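Local structure of 3,5-epimerase/4-reductase (Arabidopsis thaliana, 4QQR) at residues 22-25 against 26-30. The protein catalyses the 3,5-epimerisation of dTDP-4-keto-6-deoxy-glucose and the NADPH-dependent reduction of the product to dTDP-beta-L-rhamnose, and also acts on the UDP-linked sugar. Numbering follows the deposited sequence.
Sequences GWIG and GLLGK. With SO4 (sulfate ion), chain H.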
# COMPACT_ATOMS: atom_id res chain seq x y z
N GLY A 22 17.27 -13.06 -9.09
CA GLY A 22 16.05 -13.75 -9.49
C GLY A 22 15.97 -14.29 -10.90
O GLY A 22 16.90 -14.15 -11.70
N TRP A 23 14.83 -14.89 -11.23
CA TRP A 23 14.66 -15.57 -12.51
C TRP A 23 14.68 -14.57 -13.68
O TRP A 23 15.58 -14.59 -14.51
CB TRP A 23 13.39 -16.43 -12.50
CG TRP A 23 13.21 -17.38 -13.69
CD1 TRP A 23 14.15 -17.70 -14.63
CD2 TRP A 23 12.03 -18.10 -14.05
NE1 TRP A 23 13.62 -18.58 -15.54
CE2 TRP A 23 12.32 -18.84 -15.21
CE3 TRP A 23 10.75 -18.20 -13.49
CZ2 TRP A 23 11.38 -19.66 -15.83
CZ3 TRP A 23 9.81 -19.01 -14.11
CH2 TRP A 23 10.13 -19.73 -15.27
N ILE A 24 13.67 -13.70 -13.74
CA ILE A 24 13.57 -12.69 -14.79
C ILE A 24 14.79 -11.73 -14.88
O ILE A 24 15.31 -11.45 -15.97
CB ILE A 24 12.25 -11.91 -14.64
CG1 ILE A 24 11.08 -12.82 -15.01
CG2 ILE A 24 12.23 -10.64 -15.52
CD1 ILE A 24 9.73 -12.14 -14.85
N GLY A 25 15.23 -11.24 -13.72
CA GLY A 25 16.35 -10.32 -13.66
C GLY A 25 17.62 -10.92 -14.23
O GLY A 25 18.40 -10.24 -14.91
N GLY A 26 17.83 -12.21 -13.94
CA GLY A 26 18.91 -12.96 -14.54
C GLY A 26 18.74 -13.10 -16.04
O GLY A 26 19.71 -12.94 -16.79
N LEU A 27 17.52 -13.40 -16.48
CA LEU A 27 17.24 -13.58 -17.90
C LEU A 27 17.43 -12.29 -18.68
O LEU A 27 17.98 -12.30 -19.79
CB LEU A 27 15.83 -14.12 -18.12
CG LEU A 27 15.65 -15.56 -17.62
CD1 LEU A 27 14.23 -16.05 -17.88
CD2 LEU A 27 16.70 -16.51 -18.23
N LEU A 28 16.99 -11.19 -18.08
CA LEU A 28 17.14 -9.86 -18.66
C LEU A 28 18.58 -9.56 -19.00
O LEU A 28 18.88 -9.14 -20.12
CB LEU A 28 16.65 -8.79 -17.69
CG LEU A 28 15.15 -8.58 -17.64
CD1 LEU A 28 14.83 -7.32 -16.80
CD2 LEU A 28 14.63 -8.48 -19.06
N GLY A 29 19.47 -9.77 -18.02
CA GLY A 29 20.88 -9.48 -18.15
C GLY A 29 21.46 -10.20 -19.35
O GLY A 29 22.21 -9.62 -20.15
N LYS A 30 21.07 -11.46 -19.49
CA LYS A 30 21.51 -12.28 -20.61
C LYS A 30 21.00 -11.75 -21.95
O LYS A 30 21.70 -11.82 -22.94
CB LYS A 30 21.12 -13.75 -20.39
CG LYS A 30 21.69 -14.31 -19.08
CD LYS A 30 21.85 -15.84 -19.12
CE LYS A 30 22.72 -16.36 -17.96
NZ LYS A 30 22.03 -16.31 -16.63
S SO4 H . 12.69 -15.61 -8.11
O1 SO4 H . 11.32 -16.07 -8.37
O2 SO4 H . 12.59 -14.53 -7.12
O3 SO4 H . 13.28 -15.10 -9.34
O4 SO4 H . 13.54 -16.69 -7.60
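Trp-23 and Leu-27, one helical turn apart, extend in the same direction, with a methyl of Leu-27 against the indole. The pyrrole side of the indole meets Leu-27 CD1 obliquely, with CD1 of Trp-23 3.6 Å from that methyl; the ring stands there because its CG lies anti to the backbone N (chi1 -170°). One residue further along, Ile-24 CG2 rests 4.2 Å from Leu-28 CG, a looser meeting of two branched aliphatic chains suited to a buried helix face. The indole also touches Thr-71, Ser-171, Asn-176 and Arg-178; an alanine in place of Trp-23 would probably leave Leu-27 CD1 without its indole neighbour and open a gap against those loops.

Backbone bonds from residue i+4 to residue i start the helix. Gly-22 is the N-cap, and its O accepts Gly-26 N at 3.1 Å from above the carbonyl plane, whereas Leu-27 N reaches Trp-23 O at 3.0 Å within that group's plane. Leu-28 N to Ile-24 O follows at 2.7 Å.

At the helix N-terminus, a sulfate, probably from the crystallisation liquor, is bound by Trp-23 N and Thr-71 OG1. It may mark a cofactor phosphate, as Trp-23 and Ile-24 probably bind NADPH; glycine at the N-cap is consistent with the glycine-rich turn of Rossmann folds.

Helix 23-34 links strands 14-18 and 38-41 in a beta-alpha-beta unit, and helix 200-212 packs on Ile-24, Leu-27 and Leu-28.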